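Local coordinates for protein AT-less polyketide synthase (PDB 4TKT) that probably catalyses decarboxylative Claisen condensations that extend the polyketide chain, as a ketosynthase domain of the AT-less type I synthase for isomigrastatin, at residues Glu75-Phe80 against Pro606-Arg611; Asp92-Leu97 against Ala163-Arg168; Val463-Asp468 against Glu505-Arg510; Ala15-Gly20 against Gly68-Ile73. All blocks are in the same frame, centred on the assembly; numbering follows the deposited sequence.

Contact 1: Glu75-Phe80 against Pro606-Arg611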
loop_
_atom_site.group_PDB
_atom_site.type_symbol
_atom_site.label_atom_id
_atom_site.label_comp_id
_atom_site.label_asym_id
_atom_site.label_seq_id
_atom_site.Cartn_x
_atom_site.Cartn_y
_atom_site.Cartn_z
ATOM N N GLU A 75 -11.340 9.614 -10.144
ATOM C CA GLU A 75 -12.280 9.706 -9.032
ATOM C C GLU A 75 -11.573 10.225 -7.784
ATOM O O GLU A 75 -10.461 9.801 -7.472
ATOM C CB GLU A 75 -12.925 8.347 -8.756
ATOM C CG GLU A 75 -13.723 7.796 -9.928
ATOM C CD GLU A 75 -14.241 6.393 -9.679
ATOM O OE1 GLU A 75 -13.887 5.805 -8.634
ATOM O OE2 GLU A 75 -15.000 5.879 -10.528
ATOM N N PHE A 76 -12.224 11.141 -7.074
ATOM C CA PHE A 76 -11.602 11.806 -5.934
ATOM C C PHE A 76 -12.648 12.452 -5.030
ATOM O O PHE A 76 -13.737 12.803 -5.482
ATOM C CB PHE A 76 -10.601 12.856 -6.429
ATOM C CG PHE A 76 -9.755 13.460 -5.344
ATOM C CD1 PHE A 76 -9.123 12.656 -4.410
ATOM C CD2 PHE A 76 -9.574 14.833 -5.273
ATOM C CE1 PHE A 76 -8.337 13.211 -3.417
ATOM C CE2 PHE A 76 -8.786 15.393 -4.284
ATOM C CZ PHE A 76 -8.168 14.582 -3.356
ATOM N N ASP A 77 -12.312 12.606 -3.754
ATOM C CA ASP A 77 -13.209 13.219 -2.778
ATOM C C ASP A 77 -12.573 14.476 -2.193
ATOM O O ASP A 77 -12.126 14.469 -1.049
ATOM C CB ASP A 77 -13.535 12.220 -1.665
ATOM C CG ASP A 77 -14.688 12.668 -0.782
ATOM O OD1 ASP A 77 -15.062 13.861 -0.814
ATOM O OD2 ASP A 77 -15.214 11.812 -0.040
ATOM N N PRO A 78 -12.535 15.564 -2.976
ATOM C CA PRO A 78 -11.819 16.785 -2.581
ATOM C C PRO A 78 -12.342 17.431 -1.291
ATOM O O PRO A 78 -11.540 17.909 -0.487
ATOM C CB PRO A 78 -12.034 17.717 -3.778
ATOM C CG PRO A 78 -13.264 17.206 -4.447
ATOM C CD PRO A 78 -13.219 15.723 -4.271
ATOM N N LEU A 79 -13.657 17.445 -1.096
ATOM C CA LEU A 79 -14.242 18.055 0.097
ATOM C C LEU A 79 -13.768 17.354 1.364
ATOM O O LEU A 79 -13.591 17.983 2.408
ATOM C CB LEU A 79 -15.768 18.029 0.022
ATOM C CG LEU A 79 -16.451 19.323 -0.424
ATOM C CD1 LEU A 79 -15.690 19.984 -1.555
ATOM C CD2 LEU A 79 -17.878 19.037 -0.847
ATOM N N PHE A 80 -13.560 16.047 1.260
ATOM C CA PHE A 80 -13.052 15.264 2.374
ATOM C C PHE A 80 -11.681 15.773 2.812
ATOM O O PHE A 80 -11.373 15.800 4.003
ATOM C CB PHE A 80 -12.978 13.785 1.989
ATOM C CG PHE A 80 -12.514 12.889 3.097
ATOM C CD1 PHE A 80 -13.423 12.318 3.968
ATOM C CD2 PHE A 80 -11.168 12.607 3.263
ATOM C CE1 PHE A 80 -13.001 11.489 4.987
ATOM C CE2 PHE A 80 -10.738 11.780 4.282
ATOM C CZ PHE A 80 -11.656 11.220 5.144
ATOM N N PRO A 606 -15.442 5.185 2.849
ATOM C CA PRO A 606 -15.982 5.090 1.490
ATOM C C PRO A 606 -15.944 6.432 0.764
ATOM O O PRO A 606 -16.933 7.168 0.775
ATOM C CB PRO A 606 -17.420 4.637 1.726
ATOM C CG PRO A 606 -17.777 5.254 3.044
ATOM C CD PRO A 606 -16.509 5.288 3.861
ATOM N N PHE A 607 -14.812 6.743 0.140
ATOM C CA PHE A 607 -14.637 8.032 -0.519
ATOM C C PHE A 607 -15.672 8.254 -1.613
ATOM O O PHE A 607 -16.068 7.318 -2.311
ATOM C CB PHE A 607 -13.227 8.150 -1.111
ATOM C CG PHE A 607 -12.134 8.131 -0.082
ATOM C CD1 PHE A 607 -11.967 9.195 0.789
ATOM C CD2 PHE A 607 -11.270 7.053 0.012
ATOM C CE1 PHE A 607 -10.966 9.179 1.737
ATOM C CE2 PHE A 607 -10.265 7.032 0.956
ATOM C CZ PHE A 607 -10.112 8.096 1.820
ATOM N N ALA A 608 -16.118 9.499 -1.742
ATOM C CA ALA A 608 -16.966 9.899 -2.857
ATOM C C ALA A 608 -16.208 9.687 -4.167
ATOM O O ALA A 608 -15.018 9.998 -4.260
ATOM C CB ALA A 608 -17.398 11.349 -2.707
ATOM N N ARG A 609 -16.894 9.153 -5.172
ATOM C CA ARG A 609 -16.240 8.742 -6.411
ATOM C C ARG A 609 -16.589 9.645 -7.588
ATOM O O ARG A 609 -16.835 9.168 -8.695
ATOM C CB ARG A 609 -16.607 7.293 -6.742
ATOM C CG ARG A 609 -16.178 6.285 -5.684
ATOM C CD ARG A 609 -16.860 4.932 -5.875
ATOM N NE ARG A 609 -16.540 4.317 -7.161
ATOM C CZ ARG A 609 -17.345 4.329 -8.220
ATOM N NH1 ARG A 609 -18.527 4.926 -8.152
ATOM N NH2 ARG A 609 -16.967 3.743 -9.349
ATOM N N GLU A 610 -16.603 10.951 -7.345
ATOM C CA GLU A 610 -16.873 11.921 -8.399
ATOM C C GLU A 610 -15.623 12.155 -9.245
ATOM O O GLU A 610 -14.506 12.134 -8.733
ATOM C CB GLU A 610 -17.379 13.230 -7.792
ATOM C CG GLU A 610 -16.680 13.606 -6.494
ATOM C CD GLU A 610 -17.564 14.408 -5.556
ATOM O OE1 GLU A 610 -18.802 14.264 -5.639
ATOM O OE2 GLU A 610 -17.018 15.178 -4.736
ATOM N N ARG A 611 -15.821 12.375 -10.541
ATOM C CA ARG A 611 -14.721 12.428 -11.498
ATOM C C ARG A 611 -14.155 13.835 -11.691
ATOM O O ARG A 611 -14.901 14.795 -11.873
ATOM C CB ARG A 611 -15.186 11.868 -12.847
ATOM C CG ARG A 611 -15.644 10.413 -12.787
ATOM C CD ARG A 611 -16.491 10.030 -13.997
ATOM N NE ARG A 611 -15.771 10.178 -15.261
ATOM C CZ ARG A 611 -15.166 9.180 -15.900
ATOM N NH1 ARG A 611 -15.189 7.954 -15.394
ATOM N NH2 ARG A 611 -14.536 9.407 -17.045
HETATM O O HOH W 1 -17.837 7.519 -11.178
HETATM O O HOH W 2 -15.744 15.840 -2.402
#
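Asp77 reaches Ala608 because its CG stands anti to the backbone N (chi1 -167°), and Phe80 turns its ring toward Phe607 with the same first torsion (chi1 -178°). Asp77 OD2 accepts from Ala608 N at 3.0 Å, the donor lying above the carboxylate plane, while the Ala608 methyl group packs on the same carboxylate. Asp77 OD1 takes a bond from a water at 2.6 Å that also donates to Glu610 OE2 and accepts from Leu79 N; the water links the two carboxylates, whose Asp77 OD1 and Glu610 OE2 are 4.6 Å apart, and probably eases their repulsion.

The two phenylalanines form a T-shaped pair: the CE1 edge of Phe607 points at the face of Phe80, ring centroids 5.2 Å apart and planes at 90°. At the other end Glu75 and Arg609 run side by side, and Glu75 OE2 sits over the guanidinium face, 3.1 Å from Arg609 NH2, a salt bridge of charges without a directed N-H. Between these ends Phe76 N donates to Glu610 O at 3.0 Å. Glu75 and Arg611 form an antiparallel non-hydrogen-bonded pair in a short, weakly bonded two-stranded sheet, consistent with the C-terminal linker of modular polyketide synthases wrapping back over the ketosynthase.

Contact 2: Asp92-Leu97 against Ala163-Arg168; sequences DPQERL and ASIANR
The segments 93-97 and 163-168, parts of helices 93-109 and 163-173, run nearly parallel, their axes 8.8 Å apart at closest approach and inclined by 25°, the CA atoms of Glu95 and Ile165 being the nearest pair, 4.6 Å apart. Glu95 carries the contact. Its chain is extended beyond CG and lays the carboxylate against Ser164 and Arg168 of the other helix, with Ser164 CB 3.4 Å from Glu95 OE1. The same oxygen, Glu95 OE1, receives Arg168 NE at 2.8 Å in a hydrogen-bonded salt bridge; the donor comes nearly along the C-O axis, and OE1 lies in the guanidinium plane. Carboxylate and guanidinium are almost coplanar, 15° apart, a single-pronged pairing through NE.

Nearer the backbone of Glu95 the contact turns apolar: Glu95 CG rests on Ile165 CG1 at 3.8 Å, and the Ile165 CD1 methyl group approaches the side chain of Gln94. A water ties the backbones together, donating to Glu95 O and to Ile165 O at 2.8 and 2.9 Å. Gln94 is held from several sides: its NE2 donates to Asp92 OD2, on the syn side of that carboxylate, and to Tyr139 O, while its OE1 accepts from Leu215 N. Asp92 is also the N-cap of its helix, through a weak bond from Gln94 N to OD1.

The pair packs against the large mixed sheet of the thiolase-like fold: Ile165 sits on Ala135 of strand 129-136 and on Val213 of strand 208-214, Gln94 touches Val213 too, and helix 142-151 meets Asp92 and Arg96 through Tyr142.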
loop_
_atom_site.group_PDB
_atom_site.type_symbol
_atom_site.label_atom_id
_atom_site.label_comp_id
_atom_site.label_asym_id
_atom_site.label_seq_id
_atom_site.Cartn_x
_atom_site.Cartn_y
_atom_site.Cartn_z
ATOM N N ASP A 92 -2.673 16.562 -10.065
ATOM C CA ASP A 92 -2.156 15.271 -10.503
ATOM C C ASP A 92 -2.843 14.122 -9.776
ATOM O O ASP A 92 -2.829 14.068 -8.551
ATOM C CB ASP A 92 -0.638 15.215 -10.290
ATOM C CG ASP A 92 -0.035 13.859 -10.641
ATOM O OD1 ASP A 92 -0.593 13.144 -11.499
ATOM O OD2 ASP A 92 1.016 13.511 -10.060
ATOM N N PRO A 93 -3.463 13.209 -10.542
ATOM C CA PRO A 93 -4.134 12.018 -10.011
ATOM C C PRO A 93 -3.273 11.230 -9.029
ATOM O O PRO A 93 -3.808 10.615 -8.109
ATOM C CB PRO A 93 -4.416 11.196 -11.267
ATOM C CG PRO A 93 -4.606 12.216 -12.321
ATOM C CD PRO A 93 -3.647 13.331 -11.999
ATOM N N GLN A 94 -1.957 11.256 -9.219
ATOM C CA GLN A 94 -1.046 10.568 -8.312
ATOM C C GLN A 94 -1.095 11.177 -6.914
ATOM O O GLN A 94 -1.065 10.454 -5.920
ATOM C CB GLN A 94 0.382 10.603 -8.853
ATOM C CG GLN A 94 0.578 9.782 -10.116
ATOM C CD GLN A 94 2.025 9.755 -10.575
ATOM O OE1 GLN A 94 2.500 8.751 -11.110
ATOM N NE2 GLN A 94 2.733 10.860 -10.369
ATOM N N GLU A 95 -1.169 12.503 -6.838
ATOM C CA GLU A 95 -1.345 13.180 -5.556
ATOM C C GLU A 95 -2.693 12.814 -4.943
ATOM O O GLU A 95 -2.793 12.556 -3.743
ATOM C CB GLU A 95 -1.251 14.699 -5.712
ATOM C CG GLU A 95 -0.016 15.193 -6.435
ATOM C CD GLU A 95 -0.051 16.690 -6.674
ATOM O OE1 GLU A 95 -0.711 17.401 -5.886
ATOM O OE2 GLU A 95 0.574 17.157 -7.651
ATOM N N ARG A 96 -3.728 12.799 -5.776
ATOM C CA ARG A 96 -5.079 12.509 -5.312
ATOM C C ARG A 96 -5.184 11.103 -4.732
ATOM O O ARG A 96 -5.717 10.916 -3.637
ATOM C CB ARG A 96 -6.088 12.682 -6.450
ATOM C CG ARG A 96 -6.255 14.119 -6.930
ATOM C CD ARG A 96 -7.401 14.227 -7.924
ATOM N NE ARG A 96 -6.953 14.608 -9.260
ATOM C CZ ARG A 96 -7.611 14.318 -10.377
ATOM N NH1 ARG A 96 -8.741 13.628 -10.324
ATOM N NH2 ARG A 96 -7.135 14.709 -11.551
ATOM N N LEU A 97 -4.665 10.119 -5.458
ATOM C CA LEU A 97 -4.776 8.729 -5.030
ATOM C C LEU A 97 -3.890 8.419 -3.827
ATOM O O LEU A 97 -4.202 7.529 -3.035
ATOM C CB LEU A 97 -4.436 7.780 -6.182
ATOM C CG LEU A 97 -5.399 7.791 -7.372
ATOM C CD1 LEU A 97 -5.244 6.529 -8.207
ATOM C CD2 LEU A 97 -6.833 7.951 -6.906
ATOM N N ALA A 163 6.987 16.551 -5.458
ATOM C CA ALA A 163 7.038 16.837 -4.027
ATOM C C ALA A 163 5.644 16.951 -3.423
ATOM O O ALA A 163 5.446 16.654 -2.243
ATOM C CB ALA A 163 7.817 18.114 -3.769
ATOM N N SER A 164 4.684 17.390 -4.232
ATOM C CA SER A 164 3.322 17.592 -3.758
ATOM C C SER A 164 2.702 16.296 -3.265
ATOM O O SER A 164 1.856 16.311 -2.375
ATOM C CB SER A 164 2.454 18.196 -4.860
ATOM O OG SER A 164 2.836 19.533 -5.118
ATOM N N ILE A 165 3.129 15.179 -3.843
ATOM C CA ILE A 165 2.633 13.871 -3.435
ATOM C C ILE A 165 2.855 13.650 -1.941
ATOM O O ILE A 165 1.952 13.218 -1.228
ATOM C CB ILE A 165 3.309 12.742 -4.234
ATOM C CG1 ILE A 165 2.947 12.860 -5.715
ATOM C CG2 ILE A 165 2.891 11.382 -3.705
ATOM C CD1 ILE A 165 3.604 11.816 -6.585
ATOM N N ALA A 166 4.053 13.973 -1.466
ATOM C CA ALA A 166 4.361 13.830 -0.048
ATOM C C ALA A 166 3.878 15.033 0.754
ATOM O O ALA A 166 3.403 14.889 1.880
ATOM C CB ALA A 166 5.852 13.630 0.150
ATOM N N ASN A 167 4.002 16.219 0.168
ATOM C CA ASN A 167 3.683 17.455 0.873
ATOM C C ASN A 167 2.198 17.620 1.182
ATOM O O ASN A 167 1.841 18.144 2.237
ATOM C CB ASN A 167 4.179 18.658 0.070
ATOM C CG ASN A 167 5.665 18.902 0.252
ATOM O OD1 ASN A 167 6.337 18.180 0.987
ATOM N ND2 ASN A 167 6.187 19.922 -0.419
ATOM N N ARG A 168 1.332 17.175 0.276
ATOM C CA ARG A 168 -0.105 17.300 0.496
ATOM C C ARG A 168 -0.586 16.357 1.587
ATOM O O ARG A 168 -1.513 16.686 2.327
ATOM C CB ARG A 168 -0.885 17.044 -0.793
ATOM C CG ARG A 168 -0.708 18.143 -1.812
ATOM C CD ARG A 168 -1.813 18.146 -2.841
ATOM N NE ARG A 168 -1.559 19.149 -3.871
ATOM C CZ ARG A 168 -1.775 20.451 -3.714
ATOM N NH1 ARG A 168 -2.252 20.913 -2.564
ATOM N NH2 ARG A 168 -1.512 21.291 -4.706
HETATM O O HOH W 3 -0.768 13.512 -2.081
#

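Contact 3: Val463-Asp468 against Glu505-Arg510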
loop_
_atom_site.group_PDB
_atom_site.type_symbol
_atom_site.label_atom_id
_atom_site.label_comp_id
_atom_site.label_asym_id
_atom_site.label_seq_id
_atom_site.Cartn_x
_atom_site.Cartn_y
_atom_site.Cartn_z
ATOM N N VAL A 463 -19.253 2.637 17.116
ATOM C CA VAL A 463 -19.385 4.011 16.649
ATOM C C VAL A 463 -18.963 4.148 15.182
ATOM O O VAL A 463 -18.053 3.459 14.720
ATOM C CB VAL A 463 -18.562 4.960 17.555
ATOM C CG1 VAL A 463 -17.688 5.908 16.745
ATOM C CG2 VAL A 463 -19.476 5.712 18.502
ATOM N N LEU A 464 -19.642 5.030 14.454
ATOM C CA LEU A 464 -19.404 5.203 13.025
ATOM C C LEU A 464 -19.701 6.636 12.593
ATOM O O LEU A 464 -20.737 7.192 12.952
ATOM C CB LEU A 464 -20.270 4.225 12.230
ATOM C CG LEU A 464 -19.663 3.512 11.025
ATOM C CD1 LEU A 464 -18.404 2.763 11.427
ATOM C CD2 LEU A 464 -20.683 2.560 10.424
ATOM N N SER A 465 -18.797 7.239 11.827
ATOM C CA SER A 465 -19.022 8.599 11.336
ATOM C C SER A 465 -18.483 8.819 9.922
ATOM O O SER A 465 -17.569 8.126 9.477
ATOM C CB SER A 465 -18.402 9.621 12.293
ATOM O OG SER A 465 -17.025 9.364 12.504
ATOM N N ALA A 466 -19.058 9.792 9.222
ATOM C CA ALA A 466 -18.630 10.126 7.868
ATOM C C ALA A 466 -18.973 11.576 7.537
ATOM O O ALA A 466 -19.521 12.296 8.371
ATOM C CB ALA A 466 -19.264 9.183 6.860
ATOM N N PHE A 467 -18.657 11.990 6.314
ATOM C CA PHE A 467 -18.789 13.387 5.907
ATOM C C PHE A 467 -20.243 13.844 5.853
ATOM O O PHE A 467 -20.574 14.932 6.326
ATOM C CB PHE A 467 -18.126 13.604 4.545
ATOM C CG PHE A 467 -17.842 15.045 4.230
ATOM C CD1 PHE A 467 -16.677 15.649 4.680
ATOM C CD2 PHE A 467 -18.732 15.794 3.474
ATOM C CE1 PHE A 467 -16.408 16.974 4.389
ATOM C CE2 PHE A 467 -18.470 17.121 3.178
ATOM C CZ PHE A 467 -17.306 17.711 3.637
ATOM N N ASP A 468 -21.104 13.020 5.263
ATOM C CA ASP A 468 -22.534 13.312 5.225
ATOM C C ASP A 468 -23.353 12.056 5.499
ATOM O O ASP A 468 -22.795 10.997 5.785
ATOM C CB ASP A 468 -22.933 13.928 3.878
ATOM C CG ASP A 468 -22.482 13.096 2.685
ATOM O OD1 ASP A 468 -22.491 11.850 2.772
ATOM O OD2 ASP A 468 -22.123 13.697 1.648
ATOM N N GLU A 505 -11.685 9.126 12.798
ATOM C CA GLU A 505 -11.985 10.540 13.002
ATOM C C GLU A 505 -13.465 10.728 13.309
ATOM O O GLU A 505 -14.323 10.178 12.617
ATOM C CB GLU A 505 -11.614 11.361 11.766
ATOM C CG GLU A 505 -10.251 11.046 11.182
ATOM C CD GLU A 505 -9.119 11.652 11.981
ATOM O OE1 GLU A 505 -9.386 12.562 12.795
ATOM O OE2 GLU A 505 -7.963 11.217 11.790
ATOM N N ALA A 506 -13.766 11.504 14.343
ATOM C CA ALA A 506 -15.150 11.836 14.653
ATOM C C ALA A 506 -15.662 12.886 13.671
ATOM O O ALA A 506 -15.304 14.058 13.766
ATOM C CB ALA A 506 -15.274 12.330 16.083
HETATM N N MSE A 507 -16.499 12.464 12.729
HETATM C CA MSE A 507 -16.958 13.357 11.672
HETATM C C MSE A 507 -18.397 13.822 11.899
HETATM O O MSE A 507 -18.981 13.563 12.947
HETATM C CB MSE A 507 -16.822 12.672 10.310
HETATM C CG MSE A 507 -15.426 12.122 10.045
HETATM SE SE MSE A 507 -15.169 11.465 8.222
HETATM C CE MSE A 507 -13.377 10.702 8.420
ATOM N N THR A 508 -18.956 14.507 10.905
ATOM C CA THR A 508 -20.242 15.190 11.046
ATOM C C THR A 508 -21.421 14.245 11.266
ATOM O O THR A 508 -22.044 14.259 12.327
ATOM C CB THR A 508 -20.534 16.058 9.811
ATOM O OG1 THR A 508 -19.440 16.956 9.591
ATOM C CG2 THR A 508 -21.807 16.858 10.009
ATOM N N ALA A 509 -21.735 13.437 10.258
ATOM C CA ALA A 509 -22.816 12.464 10.369
ATOM C C ALA A 509 -22.364 11.282 11.212
ATOM O O ALA A 509 -21.357 10.646 10.904
ATOM C CB ALA A 509 -23.264 12.002 8.992
ATOM N N ARG A 510 -23.111 10.985 12.272
ATOM C CA ARG A 510 -22.670 9.995 13.247
ATOM C C ARG A 510 -23.684 8.885 13.503
ATOM O O ARG A 510 -24.888 9.056 13.312
ATOM C CB ARG A 510 -22.327 10.690 14.565
ATOM C CG ARG A 510 -21.243 11.742 14.423
ATOM C CD ARG A 510 -20.848 12.345 15.758
ATOM N NE ARG A 510 -19.711 13.245 15.607
ATOM C CZ ARG A 510 -19.092 13.850 16.615
ATOM N NH1 ARG A 510 -19.501 13.654 17.859
ATOM N NH2 ARG A 510 -18.063 14.649 16.376
HETATM O O HOH W 4 -15.009 8.725 10.693
#
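Ser465 and Ala466 pair with Arg510 and Ala509 where the outer strand 460-466 of the linker domain's three-stranded sheet pairs antiparallel with the central strand 509-515, the chain before strand 509-515 curling round the end of strand 460-466. Ala466 and Ala509 form a hydrogen-bonded pair: Ala466 N donates to Ala509 O at 3.0 Å, and Ala509 N to Ala466 O at 3.1 Å. Ser465 and Arg510 are the adjacent non-hydrogen-bonded pair, with Ser465 CB near Arg510 CG on their common face.

Beyond the paired residues the serine takes over. Its OG lies between the backbone N and the carbonyl carbon (chi1 55°), which sets Ser465 OG to accept from Met507 N at 3.2 Å along a nearly straight bond of 165°; Glu505 O also lies 2.8 Å from Ser465 OG. A water donates to both Ser465 O and Glu505 O, so the curled chain is fastened to this residue by side chain and main chain. Within the same segment, Arg510 NE donates to Met507 O at 2.8 Å, with the oxygen in the guanidinium plane. Met507, a selenomethionine, lays its CB and SE along Ala466, with Met507 SE 3.7 Å from Ala466 CA. The Ala509 methyl group abuts Asp468 O.

Asp468 caps helix 469-482 by accepting from Arg471 N, and that helix covers the Ala466 and Ala509 face through Arg471 and Leu472. On the other face Arg510 makes a cation-pi contact with Trp579, to whose O its NH1 is also bonded; strand 509-515 is the middle strand, flanked by 460-466 and, also antiparallel, by 538-541.

Contact 4: Ala15-Gly20 against Gly68-Ile73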
loop_
_atom_site.group_PDB
_atom_site.type_symbol
_atom_site.label_atom_id
_atom_site.label_comp_id
_atom_site.label_asym_id
_atom_site.label_seq_id
_atom_site.Cartn_x
_atom_site.Cartn_y
_atom_site.Cartn_z
ATOM N N ALA A 15 -1.997 -0.009 3.206
ATOM C CA ALA A 15 -3.042 0.141 2.206
ATOM C C ALA A 15 -2.459 -0.092 0.823
ATOM O O ALA A 15 -1.288 0.202 0.577
ATOM C CB ALA A 15 -3.676 1.508 2.295
ATOM N N GLY A 16 -3.276 -0.625 -0.076
ATOM C CA GLY A 16 -2.818 -0.944 -1.414
ATOM C C GLY A 16 -3.930 -0.914 -2.439
ATOM O O GLY A 16 -5.032 -1.400 -2.190
ATOM N N ARG A 17 -3.635 -0.334 -3.596
ATOM C CA ARG A 17 -4.580 -0.275 -4.701
ATOM C C ARG A 17 -3.861 -0.662 -5.987
ATOM O O ARG A 17 -3.102 0.125 -6.551
ATOM C CB ARG A 17 -5.194 1.119 -4.812
ATOM C CG ARG A 17 -6.274 1.252 -5.867
ATOM C CD ARG A 17 -6.895 2.638 -5.822
ATOM N NE ARG A 17 -7.807 2.873 -6.935
ATOM C CZ ARG A 17 -8.470 4.008 -7.123
ATOM N NH1 ARG A 17 -8.322 5.011 -6.269
ATOM N NH2 ARG A 17 -9.282 4.141 -8.165
ATOM N N TYR A 18 -4.110 -1.886 -6.440
ATOM C CA TYR A 18 -3.318 -2.500 -7.498
ATOM C C TYR A 18 -4.231 -3.001 -8.619
ATOM O O TYR A 18 -5.440 -3.102 -8.419
ATOM C CB TYR A 18 -2.470 -3.626 -6.893
ATOM C CG TYR A 18 -1.543 -3.109 -5.814
ATOM C CD1 TYR A 18 -0.780 -1.968 -6.029
ATOM C CD2 TYR A 18 -1.460 -3.728 -4.573
ATOM C CE1 TYR A 18 0.056 -1.469 -5.053
ATOM C CE2 TYR A 18 -0.622 -3.232 -3.584
ATOM C CZ TYR A 18 0.134 -2.101 -3.835
ATOM O OH TYR A 18 0.974 -1.586 -2.871
ATOM N N PRO A 19 -3.663 -3.285 -9.808
ATOM C CA PRO A 19 -4.488 -3.726 -10.940
ATOM C C PRO A 19 -5.363 -4.928 -10.609
ATOM O O PRO A 19 -4.857 -5.969 -10.191
ATOM C CB PRO A 19 -3.449 -4.093 -12.004
ATOM C CG PRO A 19 -2.287 -3.230 -11.690
ATOM C CD PRO A 19 -2.246 -3.165 -10.191
ATOM N N GLY A 20 -6.670 -4.771 -10.788
ATOM C CA GLY A 20 -7.620 -5.827 -10.487
ATOM C C GLY A 20 -7.839 -6.010 -8.997
ATOM O O GLY A 20 -8.477 -6.973 -8.573
ATOM N N GLY A 68 -1.256 -2.952 -16.611
ATOM C CA GLY A 68 -1.991 -3.201 -15.384
ATOM C C GLY A 68 -2.619 -1.894 -14.956
ATOM O O GLY A 68 -1.916 -0.965 -14.557
ATOM N N PHE A 69 -3.940 -1.805 -15.053
ATOM C CA PHE A 69 -4.615 -0.531 -14.848
ATOM C C PHE A 69 -5.518 -0.506 -13.629
ATOM O O PHE A 69 -6.191 -1.485 -13.321
ATOM C CB PHE A 69 -5.434 -0.166 -16.086
ATOM C CG PHE A 69 -4.600 0.187 -17.279
ATOM C CD1 PHE A 69 -4.084 1.462 -17.423
ATOM C CD2 PHE A 69 -4.328 -0.757 -18.254
ATOM C CE1 PHE A 69 -3.316 1.792 -18.516
ATOM C CE2 PHE A 69 -3.562 -0.431 -19.352
ATOM C CZ PHE A 69 -3.052 0.844 -19.480
ATOM N N LEU A 70 -5.521 0.631 -12.942
ATOM C CA LEU A 70 -6.491 0.887 -11.890
ATOM C C LEU A 70 -7.816 1.297 -12.522
ATOM O O LEU A 70 -7.881 1.557 -13.723
ATOM C CB LEU A 70 -5.991 1.979 -10.944
ATOM C CG LEU A 70 -4.676 1.704 -10.216
ATOM C CD1 LEU A 70 -4.411 2.783 -9.182
ATOM C CD2 LEU A 70 -4.700 0.332 -9.569
ATOM N N ASP A 71 -8.872 1.354 -11.718
ATOM C CA ASP A 71 -10.160 1.831 -12.207
ATOM C C ASP A 71 -10.507 3.178 -11.590
ATOM O O ASP A 71 -10.375 3.371 -10.381
ATOM C CB ASP A 71 -11.266 0.818 -11.916
ATOM C CG ASP A 71 -11.173 -0.413 -12.794
ATOM O OD1 ASP A 71 -11.564 -0.328 -13.978
ATOM O OD2 ASP A 71 -10.713 -1.464 -12.303
ATOM N N GLY A 72 -10.940 4.109 -12.435
ATOM C CA GLY A 72 -11.360 5.423 -11.985
ATOM C C GLY A 72 -10.271 6.212 -11.288
ATOM O O GLY A 72 -10.429 6.607 -10.132
ATOM N N ILE A 73 -9.163 6.448 -11.986
ATOM C CA ILE A 73 -8.060 7.214 -11.417
ATOM C C ILE A 73 -8.383 8.706 -11.395
ATOM O O ILE A 73 -7.625 9.506 -10.847
ATOM C CB ILE A 73 -6.744 6.992 -12.191
ATOM C CG1 ILE A 73 -6.859 7.530 -13.616
ATOM C CG2 ILE A 73 -6.363 5.518 -12.199
ATOM C CD1 ILE A 73 -5.568 7.451 -14.384
HETATM O O HOH W 5 -8.746 0.943 -8.873
#
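Arg17 NH2 is shared between two successive carbonyls of the facing loop, Asp71 O at 2.6 Å and Gly72 O at 3.4 Å. Both bonds are weak, bent to 128° and 141°, and both oxygens lie at the guanidinium edge. Arg17 NE donates to a water at 2.9 Å that also accepts from Asp71 N, so the loop backbone is met both directly and through solvent. The arginine gets there by full extension: CG is anti to the backbone N (chi1 -175°) and the chain stays straight to NE.

The Leu70 side chain crosses the arginine obliquely. Leu70 CD2 approaches Arg17 O at 3.4 Å and touches the Tyr18 carbonyl carbon, while its CD1 lies by the arginine shaft. Farther along, Pro19 CB and CG pack on the Gly68 backbone, Pro19 CG being 3.5 Å from Gly68 C, a fit that a glycine at this position allows.

Strand 9-17 belongs to the large mixed sheet and is bonded there to strand 252-260 through Arg17 and Val253. Helix 93-109 borders the arginine with Leu97 and Gln100, while Tyr18 turns toward helix 366-380, touching Ile368, Ala369 and Ala372.

Overall arrangement
Contacts 2 and 4 are buried within the ketosynthase and are joined by helix 93-109, which carries one segment of contact 2 and borders contact 4: Leu97 of contact 2 packs on Arg17, Leu70 and Ile73 of contact 4. Contacts 1 and 3 are only partly buried and involve the linker and tail, meeting where Phe80 touches Met507 and Phe467 touches Leu79. Contact 1 also reaches contact 2, through Phe76 on Arg96, whereas contacts 2 and 3 lie about 25 Å apart between centres. The chemistry varies accordingly: strand pairing dominates contact 3, charges and an aromatic pair join strand pairing in contact 1, a carboxylate-guanidinium pair links helices in contact 2, and an arginine reaches two loop carbonyls through weak bonds in contact 4.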